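Ribosome-associated factor Y (Coxiella burnetii, PDB 3TQM) probably binds the ribosome as a hibernation factor of the short HPF type, associating with 100S dimers of 70S particles and thereby restraining translation. Local coordinates at residues S13-K23 / D69-L77; M1-I12 / I34-I43. All blocks are in the same frame, centred on the assembly; numbering follows the deposited sequence. Where two conformers were deposited one is given.

Interaction 1 of 2, residues S13-K23 / D69-L77; sequences SPALRELTEKK and DMYKTVDLL. With SO4 (sulfate ion), chain E.
The Tyr71 ring receives Leu16 over one face: methyl CD1 sits 3.8 Å from the ring centroid, only 6° off the normal, a clear CH-pi contact. At the ring edge, near its plane, lie Leu19 CG and sulfate O1. With its CG anti to the carbonyl carbon (chi1 -75°), Tyr71 reaches across to the start of helix 14-23, where Ala15 CB comes within 3.2 Å of its OH. Ser13, the N-cap of that helix, accepts from Leu16 N through OG at 3.2 Å, and the same OG donates to sulfate O1 at 2.9 Å; the bond from Tyr71 OH to this oxygen is weak.

One turn on, Val74 is a knob in the hole formed by Leu16, Leu19, Thr20 and Lys23, its CG1 3.9 Å from Leu19 CD1. Thr20 OG1, 3.5 Å from Val74 CG2, donates to Leu16 O, which also accepts from Thr20 N. Beyond this, the extended Lys23 chain crosses Asp75 at about a right angle and its NZ forms a salt bridge with OD1 at 2.7 Å, met on the anti side of the carboxylate.

The two nearly parallel helices (14°) are thus joined by an apolar centre flanked by polar ends: a sulfate, probably from the crystallisation liquor, held by hydroxyls at the N-terminal end, and the Lys23-Asp75 charge pair at the other.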
loop_
_atom_site.group_PDB
_atom_site.type_symbol
_atom_site.label_atom_id
_atom_site.label_comp_id
_atom_site.label_asym_id
_atom_site.label_seq_id
_atom_site.Cartn_x
_atom_site.Cartn_y
_atom_site.Cartn_z
ATOM N N SER A 13 -7.011 -1.838 12.793
ATOM C CA SER A 13 -8.344 -2.372 13.022
ATOM C C SER A 13 -8.672 -3.417 11.962
ATOM O O SER A 13 -8.110 -3.390 10.870
ATOM C CB SER A 13 -9.392 -1.253 13.009
ATOM O OG SER A 13 -9.549 -0.713 11.703
ATOM N N PRO A 14 -9.577 -4.351 12.290
ATOM C CA PRO A 14 -10.010 -5.387 11.348
ATOM C C PRO A 14 -10.603 -4.782 10.082
ATOM O O PRO A 14 -10.312 -5.245 8.979
ATOM C CB PRO A 14 -11.106 -6.129 12.120
ATOM C CG PRO A 14 -10.781 -5.898 13.549
ATOM C CD PRO A 14 -10.209 -4.511 13.612
ATOM N N ALA A 15 -11.433 -3.756 10.246
ATOM C CA ALA A 15 -12.077 -3.109 9.109
ATOM C C ALA A 15 -11.048 -2.481 8.176
ATOM O O ALA A 15 -11.157 -2.592 6.956
ATOM C CB ALA A 15 -13.070 -2.068 9.585
ATOM N N LEU A 16 -10.051 -1.819 8.751
ATOM C CA LEU A 16 -9.009 -1.185 7.955
ATOM C C LEU A 16 -8.148 -2.250 7.287
ATOM O O LEU A 16 -7.618 -2.042 6.197
ATOM C CB LEU A 16 -8.143 -0.269 8.823
ATOM C CG LEU A 16 -6.998 0.456 8.115
ATOM C CD1 LEU A 16 -7.538 1.424 7.074
ATOM C CD2 LEU A 16 -6.132 1.184 9.128
ATOM N N ARG A 17 -8.021 -3.391 7.951
ATOM C CA ARG A 17 -7.243 -4.497 7.423
ATOM C C ARG A 17 -7.935 -5.114 6.216
ATOM O O ARG A 17 -7.296 -5.415 5.208
ATOM C CB ARG A 17 -7.036 -5.556 8.500
ATOM C CG ARG A 17 -6.134 -6.683 8.054
ATOM C CD ARG A 17 -5.719 -7.545 9.221
ATOM N NE ARG A 17 -4.636 -8.436 8.832
ATOM C CZ ARG A 17 -3.350 -8.108 8.884
ATOM N NH1 ARG A 17 -2.986 -6.909 9.318
ATOM N NH2 ARG A 17 -2.424 -8.978 8.506
ATOM N N GLU A 18 -9.244 -5.306 6.330
ATOM C CA GLU A 18 -10.030 -5.865 5.239
ATOM C C GLU A 18 -10.073 -4.902 4.061
ATOM O O GLU A 18 -9.868 -5.299 2.914
ATOM C CB GLU A 18 -11.450 -6.188 5.701
ATOM C CG GLU A 18 -12.360 -6.670 4.585
ATOM C CD GLU A 18 -13.749 -7.021 5.076
ATOM O OE1 GLU A 18 -14.223 -6.376 6.035
ATOM O OE2 GLU A 18 -14.362 -7.948 4.507
ATOM N N LEU A 19 -10.338 -3.633 4.357
ATOM C CA LEU A 19 -10.390 -2.593 3.336
ATOM C C LEU A 19 -9.105 -2.543 2.513
ATOM O O LEU A 19 -9.144 -2.466 1.285
ATOM C CB LEU A 19 -10.647 -1.232 3.984
ATOM C CG LEU A 19 -10.833 -0.014 3.071
ATOM C CD1 LEU A 19 -9.501 0.603 2.644
ATOM C CD2 LEU A 19 -11.688 -0.368 1.860
ATOM N N THR A 20 -7.964 -2.588 3.193
ATOM C CA THR A 20 -6.678 -2.501 2.515
ATOM C C THR A 20 -6.428 -3.744 1.671
ATOM O O THR A 20 -5.881 -3.660 0.574
ATOM C CB THR A 20 -5.521 -2.317 3.514
ATOM O OG1 THR A 20 -5.741 -1.130 4.287
ATOM C CG2 THR A 20 -4.202 -2.193 2.772
ATOM N N GLU A 21 -6.833 -4.896 2.193
ATOM C CA GLU A 21 -6.692 -6.157 1.475
ATOM C C GLU A 21 -7.424 -6.136 0.137
ATOM O O GLU A 21 -6.834 -6.429 -0.902
ATOM C CB GLU A 21 -7.210 -7.322 2.319
ATOM C CG GLU A 21 -6.199 -7.885 3.299
ATOM C CD GLU A 21 -6.755 -9.049 4.096
ATOM O OE1 GLU A 21 -7.901 -9.467 3.823
ATOM O OE2 GLU A 21 -6.047 -9.544 4.997
ATOM N N LYS A 22 -8.706 -5.788 0.166
ATOM C CA LYS A 22 -9.532 -5.849 -1.032
ATOM C C LYS A 22 -9.104 -4.834 -2.088
ATOM O O LYS A 22 -9.264 -5.072 -3.285
ATOM C CB LYS A 22 -11.014 -5.670 -0.690
ATOM C CG LYS A 22 -11.439 -4.236 -0.472
ATOM C CD LYS A 22 -12.952 -4.117 -0.501
ATOM C CE LYS A 22 -13.389 -2.662 -0.446
ATOM N NZ LYS A 22 -14.861 -2.513 -0.617
ATOM N N LYS A 23 -8.554 -3.707 -1.647
ATOM C CA LYS A 23 -8.072 -2.695 -2.583
ATOM C C LYS A 23 -6.777 -3.126 -3.266
ATOM O O LYS A 23 -6.553 -2.818 -4.435
ATOM C CB LYS A 23 -7.888 -1.347 -1.889
ATOM C CG LYS A 23 -9.136 -0.492 -1.880
ATOM C CD LYS A 23 -8.849 0.885 -1.309
ATOM C CE LYS A 23 -10.094 1.753 -1.318
ATOM N NZ LYS A 23 -9.991 2.851 -0.313
ATOM N N ASP A 69 -7.009 11.021 7.646
ATOM C CA ASP A 69 -7.831 9.829 7.804
ATOM C C ASP A 69 -7.136 8.614 7.206
ATOM O O ASP A 69 -6.782 8.607 6.028
ATOM C CB ASP A 69 -9.201 10.043 7.155
ATOM C CG ASP A 69 -10.102 8.832 7.278
ATOM O OD1 ASP A 69 -9.749 7.892 8.021
ATOM O OD2 ASP A 69 -11.172 8.822 6.638
HETATM N N MSE A 70 -6.951 7.585 8.027
HETATM C CA MSE A 70 -6.204 6.403 7.618
HETATM C C MSE A 70 -6.832 5.703 6.417
HETATM O O MSE A 70 -6.128 5.226 5.527
HETATM C CB MSE A 70 -6.068 5.420 8.782
HETATM C CG MSE A 70 -4.974 4.398 8.572
HETATM SE SE MSE A 70 -3.180 5.157 8.705
HETATM C CE MSE A 70 -3.041 5.250 10.647
ATOM N N TYR A 71 -8.159 5.638 6.399
ATOM C CA TYR A 71 -8.869 5.019 5.286
ATOM C C TYR A 71 -8.639 5.807 4.000
ATOM O O TYR A 71 -8.419 5.225 2.936
ATOM C CB TYR A 71 -10.364 4.919 5.589
ATOM C CG TYR A 71 -10.721 3.837 6.584
ATOM C CD1 TYR A 71 -11.162 2.589 6.154
ATOM C CD2 TYR A 71 -10.622 4.061 7.952
ATOM C CE1 TYR A 71 -11.495 1.598 7.059
ATOM C CE2 TYR A 71 -10.951 3.073 8.861
ATOM C CZ TYR A 71 -11.386 1.845 8.409
ATOM O OH TYR A 71 -11.713 0.860 9.315
ATOM N N LYS A 72 -8.688 7.130 4.105
ATOM C CA LYS A 72 -8.448 7.999 2.963
ATOM C C LYS A 72 -7.003 7.866 2.481
ATOM O O LYS A 72 -6.731 7.922 1.281
ATOM C CB LYS A 72 -8.746 9.453 3.326
ATOM C CG LYS A 72 -8.824 10.381 2.127
ATOM C CD LYS A 72 -9.004 11.829 2.553
ATOM C CE LYS A 72 -9.314 12.716 1.358
ATOM N NZ LYS A 72 -8.311 12.545 0.269
ATOM N N THR A 73 -6.083 7.681 3.424
ATOM C CA THR A 73 -4.668 7.530 3.099
ATOM C C THR A 73 -4.420 6.281 2.261
ATOM O O THR A 73 -3.684 6.320 1.276
ATOM C CB THR A 73 -3.797 7.458 4.367
ATOM O OG1 THR A 73 -4.021 8.622 5.171
ATOM C CG2 THR A 73 -2.326 7.377 3.990
ATOM N N VAL A 74 -5.032 5.171 2.665
ATOM C CA VAL A 74 -4.917 3.920 1.922
ATOM C C VAL A 74 -5.312 4.144 0.472
ATOM O O VAL A 74 -4.599 3.747 -0.449
ATOM C CB VAL A 74 -5.807 2.820 2.521
ATOM C CG1 VAL A 74 -5.934 1.653 1.553
ATOM C CG2 VAL A 74 -5.249 2.355 3.861
ATOM N N ASP A 75 -6.453 4.795 0.282
ATOM C CA ASP A 75 -6.961 5.096 -1.048
ATOM C C ASP A 75 -5.924 5.864 -1.860
ATOM O O ASP A 75 -5.699 5.566 -3.032
ATOM C CB ASP A 75 -8.253 5.907 -0.947
ATOM C CG ASP A 75 -9.155 5.720 -2.149
ATOM O OD1 ASP A 75 -10.112 4.925 -2.054
ATOM O OD2 ASP A 75 -8.904 6.360 -3.191
ATOM N N LEU A 76 -5.291 6.847 -1.229
ATOM C CA LEU A 76 -4.266 7.651 -1.890
ATOM C C LEU A 76 -3.051 6.814 -2.282
ATOM O O LEU A 76 -2.511 6.963 -3.379
ATOM C CB LEU A 76 -3.835 8.816 -0.993
ATOM C CG LEU A 76 -4.621 10.129 -1.100
ATOM C CD1 LEU A 76 -6.120 9.886 -1.054
ATOM C CD2 LEU A 76 -4.192 11.097 -0.007
ATOM N N LEU A 77 -2.627 5.935 -1.380
ATOM C CA LEU A 77 -1.455 5.099 -1.617
ATOM C C LEU A 77 -1.669 4.161 -2.800
ATOM O O LEU A 77 -0.724 3.833 -3.520
ATOM C CB LEU A 77 -1.103 4.295 -0.365
ATOM C CG LEU A 77 0.152 3.424 -0.460
ATOM C CD1 LEU A 77 1.367 4.265 -0.818
ATOM C CD2 LEU A 77 0.385 2.671 0.838
HETATM S S SO4 E . -10.229 2.832 13.067
HETATM O O1 SO4 E . -9.745 2.159 11.865
HETATM O O2 SO4 E . -11.676 2.667 13.186
HETATM O O3 SO4 E . -9.577 2.247 14.235
HETATM O O4 SO4 E . -9.909 4.254 12.995
#

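Interaction 2 of 2, residues M1-I12 / I34-I43; sequences MHIQMTGQGVDI and ISNIHIIFHI
Strands 2-8 and 36-43 pair in parallel, strand 2-8 forming one edge of the four-stranded sheet, and their backbones alternate as donor and acceptor from His2 N–Ser35 O to Gln8 N–Phe41 O. The bond from Ile39 N to Gln4 O measures 2.7 Å and is almost straight, at 169°.

On the face bearing Gln4, Thr6 and His38, the Gln4 amide stacks on the imidazole with the planes 15° apart, its CD 3.5 Å from His38 CE1. Gln4 CG lies anti to the backbone N (chi1 -178°) and the chain runs on extended, which carries the amide over the ring. Thr6 OG1 meets the same ring at its edge, in plane, hydrogen-bonded to His38 NE2 at 2.9 Å; one neighbour thus covers a face while the other probably limits the ring's rotation.

The face bearing Met5 and Phe41 is apolar and turned to the helices. Met5 SE, of a selenomethionine, lies at the Phe41 edge, 3.9 Å from CE1, in a Met-aromatic contact, while Ile12 CD1 approaches CD1 of that ring at 3.5 Å. Parallel neighbours linked through helix 14-24 are the hallmark of a beta-alpha-beta crossover, here opening the beta-alpha-beta-beta-beta-alpha fold of HPF/YfiA proteins.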
loop_
_atom_site.group_PDB
_atom_site.type_symbol
_atom_site.label_atom_id
_atom_site.label_comp_id
_atom_site.label_asym_id
_atom_site.label_seq_id
_atom_site.Cartn_x
_atom_site.Cartn_y
_atom_site.Cartn_z
HETATM N N MSE A 1 -0.515 -13.667 -4.091
HETATM C CA MSE A 1 0.150 -12.488 -3.544
HETATM C C MSE A 1 0.237 -12.555 -2.023
HETATM O O MSE A 1 -0.730 -12.913 -1.349
HETATM C CB MSE A 1 -0.581 -11.208 -3.961
HETATM C CG MSE A 1 0.065 -9.944 -3.433
HETATM SE SE MSE A 1 -0.775 -8.310 -4.090
HETATM C CE MSE A 1 -2.584 -8.592 -3.430
ATOM N N HIS A 2 1.402 -12.208 -1.488
ATOM C CA HIS A 2 1.614 -12.218 -0.051
ATOM C C HIS A 2 1.612 -10.802 0.523
ATOM O O HIS A 2 2.411 -9.953 0.118
ATOM C CB HIS A 2 2.916 -12.931 0.298
ATOM C CG HIS A 2 3.114 -13.131 1.768
ATOM N ND1 HIS A 2 2.175 -13.748 2.570
ATOM C CD2 HIS A 2 4.140 -12.796 2.586
ATOM C CE1 HIS A 2 2.615 -13.784 3.815
ATOM N NE2 HIS A 2 3.806 -13.214 3.851
ATOM N N ILE A 3 0.711 -10.559 1.472
ATOM C CA ILE A 3 0.562 -9.242 2.080
ATOM C C ILE A 3 0.873 -9.271 3.574
ATOM O O ILE A 3 0.256 -10.016 4.334
ATOM C CB ILE A 3 -0.863 -8.698 1.884
ATOM C CG1 ILE A 3 -1.145 -8.466 0.398
ATOM C CG2 ILE A 3 -1.055 -7.409 2.668
ATOM C CD1 ILE A 3 -2.539 -7.954 0.120
ATOM N N GLN A 4 1.833 -8.452 3.987
ATOM C CA GLN A 4 2.151 -8.299 5.401
ATOM C C GLN A 4 1.862 -6.873 5.850
ATOM O O GLN A 4 2.237 -5.918 5.174
ATOM C CB GLN A 4 3.610 -8.658 5.675
ATOM C CG GLN A 4 4.001 -8.563 7.146
ATOM C CD GLN A 4 5.473 -8.842 7.380
ATOM O OE1 GLN A 4 6.200 -9.212 6.457
ATOM N NE2 GLN A 4 5.921 -8.665 8.620
HETATM N N MSE A 5 1.195 -6.732 6.992
HETATM C CA MSE A 5 0.841 -5.412 7.509
HETATM C C MSE A 5 1.381 -5.188 8.918
HETATM O O MSE A 5 1.205 -6.022 9.808
HETATM C CB MSE A 5 -0.674 -5.213 7.504
HETATM C CG MSE A 5 -1.324 -5.407 6.146
HETATM SE SE MSE A 5 -3.138 -4.692 6.109
HETATM C CE MSE A 5 -3.711 -5.421 4.390
ATOM N N THR A 6 2.035 -4.050 9.117
ATOM C CA THR A 6 2.596 -3.711 10.414
ATOM C C THR A 6 2.099 -2.349 10.888
ATOM O O THR A 6 2.205 -1.353 10.171
ATOM C CB THR A 6 4.135 -3.689 10.366
ATOM O OG1 THR A 6 4.623 -4.953 9.894
ATOM C CG2 THR A 6 4.702 -3.403 11.753
ATOM N N GLY A 7 1.544 -2.315 12.094
ATOM C CA GLY A 7 1.154 -1.064 12.710
ATOM C C GLY A 7 2.267 -0.570 13.612
ATOM O O GLY A 7 2.611 -1.212 14.600
ATOM N N GLN A 8 2.847 0.571 13.266
ATOM C CA GLN A 8 3.915 1.137 14.074
ATOM C C GLN A 8 3.366 2.220 14.996
ATOM O O GLN A 8 3.193 3.370 14.592
ATOM C CB GLN A 8 5.025 1.706 13.194
ATOM C CG GLN A 8 6.259 2.110 13.977
ATOM C CD GLN A 8 7.104 3.128 13.243
ATOM O OE1 GLN A 8 6.615 3.842 12.365
ATOM N NE2 GLN A 8 8.380 3.204 13.600
ATOM N N GLY A 9 3.094 1.838 16.238
ATOM C CA GLY A 9 2.519 2.744 17.211
ATOM C C GLY A 9 1.017 2.829 17.043
ATOM O O GLY A 9 0.357 3.669 17.657
ATOM N N VAL A 10 0.479 1.949 16.204
ATOM C CA VAL A 10 -0.953 1.919 15.933
ATOM C C VAL A 10 -1.470 0.496 15.745
ATOM O O VAL A 10 -0.797 -0.355 15.165
ATOM C CB VAL A 10 -1.305 2.755 14.691
ATOM C CG1 VAL A 10 -1.323 4.232 15.042
ATOM C CG2 VAL A 10 -0.317 2.478 13.568
ATOM N N ASP A 11 -2.671 0.244 16.252
ATOM C CA ASP A 11 -3.325 -1.041 16.078
ATOM C C ASP A 11 -4.177 -1.012 14.819
ATOM O O ASP A 11 -5.134 -0.246 14.723
ATOM C CB ASP A 11 -4.207 -1.365 17.286
ATOM C CG ASP A 11 -3.402 -1.691 18.527
ATOM O OD1 ASP A 11 -2.173 -1.457 18.524
ATOM O OD2 ASP A 11 -3.998 -2.176 19.510
ATOM N N ILE A 12 -3.824 -1.849 13.852
ATOM C CA ILE A 12 -4.594 -1.965 12.626
ATOM C C ILE A 12 -5.941 -2.617 12.904
ATOM O O ILE A 12 -6.007 -3.804 13.225
ATOM C CB ILE A 12 -3.837 -2.803 11.581
ATOM C CG1 ILE A 12 -2.435 -2.227 11.355
ATOM C CG2 ILE A 12 -4.627 -2.868 10.281
ATOM C CD1 ILE A 12 -1.534 -3.112 10.519
ATOM N N ILE A 34 3.365 -9.315 -8.807
ATOM C CA ILE A 34 3.774 -8.959 -7.456
ATOM C C ILE A 34 3.905 -10.197 -6.575
ATOM O O ILE A 34 2.996 -11.026 -6.515
ATOM C CB ILE A 34 2.757 -8.016 -6.804
ATOM C CG1 ILE A 34 2.654 -6.712 -7.592
ATOM C CG2 ILE A 34 3.136 -7.740 -5.362
ATOM C CD1 ILE A 34 1.610 -5.754 -7.049
ATOM N N SER A 35 5.034 -10.314 -5.886
ATOM C CA SER A 35 5.272 -11.442 -4.996
ATOM C C SER A 35 4.981 -11.074 -3.544
ATOM O O SER A 35 4.234 -11.774 -2.860
ATOM C CB SER A 35 6.713 -11.932 -5.129
ATOM O OG SER A 35 7.632 -10.930 -4.748
ATOM N N ASN A 36 5.575 -9.978 -3.081
ATOM C CA ASN A 36 5.407 -9.529 -1.701
ATOM C C ASN A 36 4.995 -8.066 -1.568
ATOM O O ASN A 36 5.548 -7.184 -2.229
ATOM C CB ASN A 36 6.693 -9.745 -0.901
ATOM C CG ASN A 36 7.006 -11.207 -0.680
ATOM O OD1 ASN A 36 6.396 -11.864 0.166
ATOM N ND2 ASN A 36 7.977 -11.725 -1.428
ATOM N N ILE A 37 4.032 -7.816 -0.692
ATOM C CA ILE A 37 3.658 -6.459 -0.338
ATOM C C ILE A 37 3.730 -6.305 1.170
ATOM O O ILE A 37 3.035 -7.009 1.903
ATOM C CB ILE A 37 2.229 -6.128 -0.775
ATOM C CG1 ILE A 37 2.080 -6.290 -2.286
ATOM C CG2 ILE A 37 1.861 -4.715 -0.345
ATOM C CD1 ILE A 37 0.802 -5.692 -2.827
ATOM N N HIS A 38 4.574 -5.393 1.637
ATOM C CA HIS A 38 4.636 -5.098 3.060
ATOM C C HIS A 38 4.138 -3.681 3.317
ATOM O O HIS A 38 4.723 -2.709 2.838
ATOM C CB HIS A 38 6.051 -5.290 3.608
ATOM C CG HIS A 38 6.114 -5.319 5.105
ATOM N ND1 HIS A 38 7.223 -5.760 5.795
ATOM C CD2 HIS A 38 5.206 -4.962 6.044
ATOM C CE1 HIS A 38 6.996 -5.674 7.092
ATOM N NE2 HIS A 38 5.779 -5.192 7.272
ATOM N N ILE A 39 3.044 -3.580 4.065
ATOM C CA ILE A 39 2.416 -2.301 4.368
ATOM C C ILE A 39 2.673 -1.895 5.813
ATOM O O ILE A 39 2.611 -2.720 6.724
ATOM C CB ILE A 39 0.897 -2.356 4.130
ATOM C CG1 ILE A 39 0.607 -2.678 2.669
ATOM C CG2 ILE A 39 0.240 -1.038 4.508
ATOM C CD1 ILE A 39 -0.859 -2.736 2.363
ATOM N N ILE A 40 2.960 -0.615 6.014
ATOM C CA ILE A 40 3.220 -0.094 7.346
ATOM C C ILE A 40 2.358 1.126 7.652
ATOM O O ILE A 40 2.488 2.172 7.013
ATOM C CB ILE A 40 4.705 0.253 7.531
ATOM C CG1 ILE A 40 5.567 -0.994 7.318
ATOM C CG2 ILE A 40 4.948 0.842 8.911
ATOM C CD1 ILE A 40 7.023 -0.789 7.637
ATOM N N PHE A 41 1.468 0.972 8.628
ATOM C CA PHE A 41 0.622 2.069 9.081
ATOM C C PHE A 41 1.309 2.811 10.225
ATOM O O PHE A 41 1.981 2.206 11.058
ATOM C CB PHE A 41 -0.726 1.545 9.563
ATOM C CG PHE A 41 -1.521 0.832 8.502
ATOM C CD1 PHE A 41 -1.295 -0.507 8.230
ATOM C CD2 PHE A 41 -2.497 1.500 7.783
ATOM C CE1 PHE A 41 -2.024 -1.163 7.256
ATOM C CE2 PHE A 41 -3.228 0.850 6.811
ATOM C CZ PHE A 41 -2.993 -0.483 6.545
ATOM N N HIS A 42 1.174 4.130 10.241
ATOM C CA HIS A 42 1.678 4.903 11.362
ATOM C C HIS A 42 1.112 6.310 11.363
ATOM O O HIS A 42 0.714 6.839 10.328
ATOM C CB HIS A 42 3.213 4.918 11.395
ATOM C CG HIS A 42 3.851 5.252 10.084
ATOM N ND1 HIS A 42 3.815 4.402 8.998
ATOM C CD2 HIS A 42 4.564 6.333 9.691
ATOM C CE1 HIS A 42 4.469 4.952 7.991
ATOM N NE2 HIS A 42 4.934 6.124 8.385
ATOM N N ILE A 43 1.068 6.902 12.546
ATOM C CA ILE A 43 0.534 8.246 12.716
ATOM C C ILE A 43 1.584 9.182 13.308
ATOM O O ILE A 43 2.323 8.814 14.221
ATOM C CB ILE A 43 -0.758 8.261 13.566
ATOM C CG1 ILE A 43 -0.443 8.275 15.064
ATOM C CG2 ILE A 43 -1.654 7.084 13.198
ATOM C CD1 ILE A 43 -0.664 9.628 15.716
#

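In the fold
Interactions 1 and 2 have centres 11 Å apart and form successive layers of one domain, the paired helices lying on one face of the four-stranded sheet. Along the chain their segments alternate: strand 2-8 runs into helix 14-24, which leads to strand 36-44, and helix 70-89 follows the last two strands, 47-56 and 59-65. The layers touch directly, with Thr20 CG2 3.4 Å from Ile39 CD1 and Thr20 OG1 3.6 Å from Phe41 CZ; Met70 packs on Ile43, and Arg17 on Met5. Helix 14-24 thus carries one side of interaction 1 and connects the two strands of interaction 2, joining the beta-alpha-beta unit to the start of helix 70-89.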